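V-type ATP synthase alpha chain (Nanoarchaeum equitans Kin4-M, PDB 5BN3) is a V-type ATPase A subunit of the ATP synthase alpha/beta family, with adenosine-5'-diphosphate held in a P-loop-containing nucleotide-binding domain. Local coordinates at residues P189-L194 with R364-L369; Q46-T51 with I291-A296. One frame throughout, in Å; residues are numbered along the deposited sequence.

Both interactions bring an element of the nucleotide-binding domain against sequence-distant chain, but in different places: their centres are 33 Å apart and their nearest atoms about 17 Å. Interaction 1 lies at the surface, where residues 189-194 pair with the end of strand 361-364 and the turn that follows; it rests on backbone hydrogen bonds, with a lysine-aspartate salt bridge on the exposed side. Interaction 2 is buried, with all seven touching residues out of solvent. There the end of strand 42-47 meets the start of helix 293-309 without direct backbone pairing, through a glutamine-glutamate bond, tyrosine-alanine contacts and one bridging water.

Interaction 1: residues P189-L194 with R364-L369; sequences PYKEKL and RTLNDL
K191 has its CG anti to its own carbonyl carbon (chi1 -76°) and is extended beyond it, a shape that carries NZ across to the carboxylate of D368; D368 likewise turns its CG to lie beside its own backbone N. The backbone carrying this salt bridge forms a classic beta bulge, with K191 and E192 both facing R364, where strand 192-193 adds antiparallel to strand 361-364 in the mixed sheet of the nucleotide-binding domain. Two bonds define it: K191 N donates to R364 O at 2.9 Å, and R364 N donates to E192 O at 2.8 Å, the latter with a nearly straight N-H...O angle of 169°. A further backbone bond, between L194 and R362, continues the pairing.

Past R364 the chain makes a type I turn from T365 to D368, and K191 lies across it: its CG is 3.5 Å from T365 O before NZ reaches D368 OD1 at 3.1 Å. That oxygen is met on its syn side, 27° out of the carboxylate plane, while the bond to OD2 is weak. N367 OD1 accepts from L369 N in an Asx turn, and N367 ND2 is held by the carbonyls of G129 and D310.

Further contacts lie at both ends. L366 sets CD2 at 3.8 Å from Y190 C and makes an apolar contact through CD1, 4.1 Å from P189 CG; P148 touches both P189 and L366. Close by, one water donates to P189 O and accepts from L366 N, linking two backbones that do not bond there directly. At the other end R364 bends at chi2 and chi3, and its guanidinium offers a face to L194, whose CD1 sits toward the rim of that face, 4.0 Å from R364 NH2.

Interaction 2: residues Q46-T51 with I291-A296; sequences QVYEDT and IAAREA
Q46 NE2 makes the one direct hydrogen bond across this contact, to E295 OE1 at 3.2 Å. The bond is close to straight (167° at the hydrogen), meets OE1 nearly along its C-O axis and lies in the amide plane of Q46; amide and carboxylate are themselves only 25° from coplanar. NE2 also donates to Y48 OH at 2.9 Å, an oxygen somewhat out of the amide plane, and the two bonds together fix the amide's rotation.

The Y48 ring turns an edge to the start of the helix, with CE1 3.2 Å from A292 O. Two methyl groups also touch the ring: A292 CB lies 3.9 Å from Y48 CD1, and A296 CB 4.0 Å from Y48 CE1. A water joins the two backbones, donating to V47 O at 2.8 Å and accepting from A292 N at 2.9 Å.

A second shell positions these groups. R185 forms a salt bridge with E295 OE1, giving that oxygen two partners, and packs on both Q46 and Y48. E34 OE1, on strand 31-39, is hydrogen-bonded to Y48 OH. From helix 322-335, I332 meets Q46 and L329 meets E295. The whole is a buried interdomain interface, the end of strand 42-47 of the N-terminal beta-barrel, with Y48 just beyond it, set against the beginning of helix 293-309 of the P-loop-type nucleotide-binding domain.

Interaction 1: residues P189-L194 with R364-L369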
loop_
_atom_site.group_PDB
_atom_site.type_symbol
_atom_site.label_atom_id
_atom_site.label_comp_id
_atom_site.label_asym_id
_atom_site.label_seq_id
_atom_site.Cartn_x
_atom_site.Cartn_y
_atom_site.Cartn_z
ATOM N N PRO A 189 2.854 -31.451 -31.681
ATOM C CA PRO A 189 1.959 -31.118 -32.796
ATOM C C PRO A 189 0.726 -32.009 -32.860
ATOM O O PRO A 189 0.732 -33.133 -32.352
ATOM C CB PRO A 189 2.834 -31.367 -34.030
ATOM C CG PRO A 189 3.827 -32.388 -33.582
ATOM C CD PRO A 189 4.121 -32.039 -32.149
ATOM N N TYR A 190 -0.325 -31.484 -33.481
ATOM C CA TYR A 190 -1.562 -32.217 -33.719
ATOM C C TYR A 190 -2.162 -31.668 -35.003
ATOM O O TYR A 190 -1.597 -30.753 -35.603
ATOM C CB TYR A 190 -2.532 -32.042 -32.546
ATOM C CG TYR A 190 -2.775 -30.604 -32.155
ATOM C CD1 TYR A 190 -1.973 -29.979 -31.214
ATOM C CD2 TYR A 190 -3.812 -29.876 -32.720
ATOM C CE1 TYR A 190 -2.187 -28.671 -30.851
ATOM C CE2 TYR A 190 -4.036 -28.565 -32.362
ATOM C CZ TYR A 190 -3.220 -27.969 -31.428
ATOM O OH TYR A 190 -3.439 -26.662 -31.067
ATOM N N LYS A 191 -3.300 -32.207 -35.430
ATOM C CA LYS A 191 -3.901 -31.756 -36.684
ATOM C C LYS A 191 -4.784 -30.522 -36.529
ATOM O O LYS A 191 -4.582 -29.525 -37.222
ATOM C CB LYS A 191 -4.653 -32.895 -37.382
ATOM C CG LYS A 191 -3.730 -33.889 -38.069
ATOM C CD LYS A 191 -4.491 -34.805 -39.012
ATOM C CE LYS A 191 -3.535 -35.565 -39.916
ATOM N NZ LYS A 191 -4.255 -36.430 -40.890
ATOM N N GLU A 192 -5.758 -30.582 -35.625
ATOM C CA GLU A 192 -6.608 -29.420 -35.368
ATOM C C GLU A 192 -7.287 -29.466 -34.002
ATOM O O GLU A 192 -7.541 -30.542 -33.451
ATOM C CB GLU A 192 -7.659 -29.252 -36.473
ATOM C CG GLU A 192 -8.784 -30.277 -36.445
ATOM C CD GLU A 192 -9.736 -30.128 -37.620
ATOM O OE1 GLU A 192 -9.274 -29.742 -38.716
ATOM O OE2 GLU A 192 -10.945 -30.397 -37.450
ATOM N N LYS A 193 -7.572 -28.286 -33.461
ATOM C CA LYS A 193 -8.325 -28.169 -32.223
ATOM C C LYS A 193 -9.778 -28.523 -32.503
ATOM O O LYS A 193 -10.340 -28.100 -33.514
ATOM C CB LYS A 193 -8.235 -26.738 -31.693
ATOM C CG LYS A 193 -6.821 -26.173 -31.687
ATOM C CD LYS A 193 -6.810 -24.675 -31.396
ATOM C CE LYS A 193 -5.413 -24.083 -31.560
ATOM N NZ LYS A 193 -4.891 -24.234 -32.948
ATOM N N LEU A 194 -10.381 -29.310 -31.619
ATOM C CA LEU A 194 -11.776 -29.701 -31.784
ATOM C C LEU A 194 -12.658 -28.934 -30.808
ATOM O O LEU A 194 -12.170 -28.386 -29.817
ATOM C CB LEU A 194 -11.949 -31.206 -31.565
ATOM C CG LEU A 194 -11.246 -32.156 -32.537
ATOM C CD1 LEU A 194 -11.554 -33.611 -32.199
ATOM C CD2 LEU A 194 -11.648 -31.844 -33.964
ATOM N N ARG A 364 -7.773 -33.251 -32.749
ATOM C CA ARG A 364 -7.613 -34.341 -33.695
ATOM C C ARG A 364 -6.117 -34.633 -33.755
ATOM O O ARG A 364 -5.325 -33.766 -34.130
ATOM C CB ARG A 364 -8.116 -33.927 -35.077
ATOM C CG ARG A 364 -8.148 -35.057 -36.091
ATOM C CD ARG A 364 -9.227 -36.070 -35.747
ATOM N NE ARG A 364 -10.560 -35.472 -35.779
ATOM C CZ ARG A 364 -11.671 -36.091 -35.389
ATOM N NH1 ARG A 364 -11.616 -37.333 -34.932
ATOM N NH2 ARG A 364 -12.838 -35.465 -35.454
ATOM N N THR A 365 -5.728 -35.843 -33.362
ATOM C CA THR A 365 -4.316 -36.218 -33.312
ATOM C C THR A 365 -3.718 -36.387 -34.705
ATOM O O THR A 365 -4.443 -36.401 -35.697
ATOM C CB THR A 365 -4.107 -37.520 -32.515
ATOM O OG1 THR A 365 -4.721 -38.612 -33.209
ATOM C CG2 THR A 365 -4.714 -37.398 -31.130
ATOM N N LEU A 366 -2.395 -36.518 -34.771
ATOM C CA LEU A 366 -1.705 -36.727 -36.041
ATOM C C LEU A 366 -2.149 -38.025 -36.712
ATOM O O LEU A 366 -2.104 -38.142 -37.937
ATOM C CB LEU A 366 -0.184 -36.721 -35.843
ATOM C CG LEU A 366 0.466 -35.377 -35.504
ATOM C CD1 LEU A 366 1.986 -35.483 -35.461
ATOM C CD2 LEU A 366 0.042 -34.331 -36.512
ATOM N N ASN A 367 -2.587 -38.990 -35.905
ATOM C CA ASN A 367 -3.078 -40.266 -36.419
ATOM C C ASN A 367 -4.600 -40.296 -36.577
ATOM O O ASN A 367 -5.205 -41.367 -36.635
ATOM C CB ASN A 367 -2.602 -41.430 -35.537
ATOM C CG ASN A 367 -2.980 -41.257 -34.074
ATOM O OD1 ASN A 367 -4.115 -40.911 -33.746
ATOM N ND2 ASN A 367 -2.023 -41.502 -33.186
ATOM N N ASP A 368 -5.201 -39.107 -36.631
ATOM C CA ASP A 368 -6.636 -38.932 -36.884
ATOM C C ASP A 368 -7.568 -39.489 -35.805
ATOM O O ASP A 368 -8.752 -39.716 -36.060
ATOM C CB ASP A 368 -7.024 -39.477 -38.265
ATOM C CG ASP A 368 -6.395 -38.691 -39.400
ATOM O OD1 ASP A 368 -6.865 -37.567 -39.678
ATOM O OD2 ASP A 368 -5.439 -39.202 -40.021
ATOM N N LEU A 369 -7.043 -39.693 -34.603
ATOM C CA LEU A 369 -7.887 -40.056 -33.471
ATOM C C LEU A 369 -8.224 -38.797 -32.674
ATOM O O LEU A 369 -7.666 -37.729 -32.927
ATOM C CB LEU A 369 -7.196 -41.098 -32.587
ATOM C CG LEU A 369 -6.921 -42.457 -33.240
ATOM C CD1 LEU A 369 -6.053 -43.330 -32.350
ATOM C CD2 LEU A 369 -8.223 -43.171 -33.566
HETATM O O HOH W 1 -1.239 -35.193 -32.016
#

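Interaction 2: residues Q46-T51 with I291-A296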
loop_
_atom_site.group_PDB
_atom_site.type_symbol
_atom_site.label_atom_id
_atom_site.label_comp_id
_atom_site.label_asym_id
_atom_site.label_seq_id
_atom_site.Cartn_x
_atom_site.Cartn_y
_atom_site.Cartn_z
ATOM N N GLN A 46 20.592 -21.662 -15.829
ATOM C CA GLN A 46 19.854 -22.059 -14.636
ATOM C C GLN A 46 20.136 -23.526 -14.320
ATOM O O GLN A 46 19.994 -24.407 -15.175
ATOM C CB GLN A 46 18.351 -21.747 -14.740
ATOM C CG GLN A 46 17.550 -22.566 -15.742
ATOM C CD GLN A 46 16.104 -22.109 -15.815
ATOM O OE1 GLN A 46 15.815 -20.916 -15.716
ATOM N NE2 GLN A 46 15.188 -23.056 -15.984
ATOM N N VAL A 47 20.577 -23.768 -13.090
ATOM C CA VAL A 47 21.019 -25.089 -12.667
ATOM C C VAL A 47 19.900 -25.811 -11.928
ATOM O O VAL A 47 19.275 -25.244 -11.029
ATOM C CB VAL A 47 22.264 -24.980 -11.767
ATOM C CG1 VAL A 47 22.771 -26.357 -11.379
ATOM C CG2 VAL A 47 23.352 -24.208 -12.487
ATOM N N TYR A 48 19.649 -27.060 -12.313
ATOM C CA TYR A 48 18.559 -27.842 -11.736
ATOM C C TYR A 48 19.018 -28.676 -10.545
ATOM O O TYR A 48 18.423 -29.704 -10.219
ATOM C CB TYR A 48 17.918 -28.726 -12.807
ATOM C CG TYR A 48 17.310 -27.926 -13.931
ATOM C CD1 TYR A 48 16.062 -27.339 -13.790
ATOM C CD2 TYR A 48 17.992 -27.740 -15.124
ATOM C CE1 TYR A 48 15.505 -26.597 -14.809
ATOM C CE2 TYR A 48 17.442 -27.001 -16.150
ATOM C CZ TYR A 48 16.200 -26.432 -15.986
ATOM O OH TYR A 48 15.647 -25.694 -17.003
ATOM N N GLU A 49 20.081 -28.215 -9.897
ATOM C CA GLU A 49 20.590 -28.851 -8.691
ATOM C C GLU A 49 21.169 -27.781 -7.778
ATOM O O GLU A 49 21.336 -26.633 -8.194
ATOM C CB GLU A 49 21.642 -29.910 -9.038
ATOM C CG GLU A 49 21.156 -31.342 -8.850
ATOM C CD GLU A 49 21.448 -32.234 -10.042
ATOM O OE1 GLU A 49 21.952 -31.724 -11.066
ATOM O OE2 GLU A 49 21.169 -33.448 -9.955
ATOM N N ASP A 50 21.466 -28.146 -6.535
ATOM C CA ASP A 50 22.022 -27.185 -5.590
ATOM C C ASP A 50 23.413 -26.738 -6.028
ATOM O O ASP A 50 24.232 -27.551 -6.461
ATOM C CB ASP A 50 22.071 -27.769 -4.179
ATOM C CG ASP A 50 22.524 -26.754 -3.146
ATOM O OD1 ASP A 50 22.309 -25.540 -3.358
ATOM O OD2 ASP A 50 23.093 -27.173 -2.117
ATOM N N THR A 51 23.668 -25.439 -5.918
ATOM C CA THR A 51 24.911 -24.858 -6.410
ATOM C C THR A 51 25.880 -24.483 -5.292
ATOM O O THR A 51 26.942 -23.918 -5.554
ATOM C CB THR A 51 24.646 -23.618 -7.283
ATOM O OG1 THR A 51 23.934 -22.635 -6.522
ATOM C CG2 THR A 51 23.833 -23.995 -8.510
ATOM N N ILE A 291 14.949 -25.311 -6.903
ATOM C CA ILE A 291 13.865 -24.411 -7.294
ATOM C C ILE A 291 13.617 -24.367 -8.804
ATOM O O ILE A 291 12.469 -24.331 -9.245
ATOM C CB ILE A 291 14.069 -22.976 -6.704
ATOM C CG1 ILE A 291 12.798 -22.135 -6.852
ATOM C CG2 ILE A 291 15.274 -22.269 -7.333
ATOM C CD1 ILE A 291 12.835 -20.831 -6.084
ATOM N N ALA A 292 14.687 -24.397 -9.593
ATOM C CA ALA A 292 14.562 -24.323 -11.048
ATOM C C ALA A 292 13.896 -25.563 -11.638
ATOM O O ALA A 292 13.328 -25.515 -12.731
ATOM C CB ALA A 292 15.922 -24.096 -11.681
ATOM N N ALA A 293 13.968 -26.674 -10.915
ATOM C CA ALA A 293 13.364 -27.917 -11.376
ATOM C C ALA A 293 11.837 -27.883 -11.284
ATOM O O ALA A 293 11.161 -28.765 -11.815
ATOM C CB ALA A 293 13.920 -29.090 -10.601
ATOM N N ARG A 294 11.298 -26.874 -10.600
ATOM C CA ARG A 294 9.851 -26.660 -10.565
ATOM C C ARG A 294 9.337 -26.308 -11.950
ATOM O O ARG A 294 8.282 -26.783 -12.368
ATOM C CB ARG A 294 9.486 -25.530 -9.599
ATOM C CG ARG A 294 9.754 -25.823 -8.140
ATOM C CD ARG A 294 9.309 -24.662 -7.272
ATOM N NE ARG A 294 9.831 -24.773 -5.912
ATOM C CZ ARG A 294 9.740 -23.816 -4.997
ATOM N NH1 ARG A 294 9.142 -22.670 -5.294
ATOM N NH2 ARG A 294 10.247 -24.006 -3.791
ATOM N N GLU A 295 10.074 -25.455 -12.653
ATOM C CA GLU A 295 9.707 -25.096 -14.016
ATOM C C GLU A 295 9.774 -26.330 -14.902
ATOM O O GLU A 295 8.883 -26.571 -15.716
ATOM C CB GLU A 295 10.622 -23.998 -14.568
ATOM C CG GLU A 295 10.386 -23.713 -16.042
ATOM C CD GLU A 295 10.953 -22.385 -16.491
ATOM O OE1 GLU A 295 12.191 -22.271 -16.621
ATOM O OE2 GLU A 295 10.156 -21.454 -16.730
ATOM N N ALA A 296 10.827 -27.119 -14.724
ATOM C CA ALA A 296 10.999 -28.340 -15.500
ATOM C C ALA A 296 9.835 -29.303 -15.287
ATOM O O ALA A 296 9.331 -29.891 -16.239
ATOM C CB ALA A 296 12.310 -29.008 -15.144
HETATM O O HOH W 2 17.503 -24.779 -8.927
#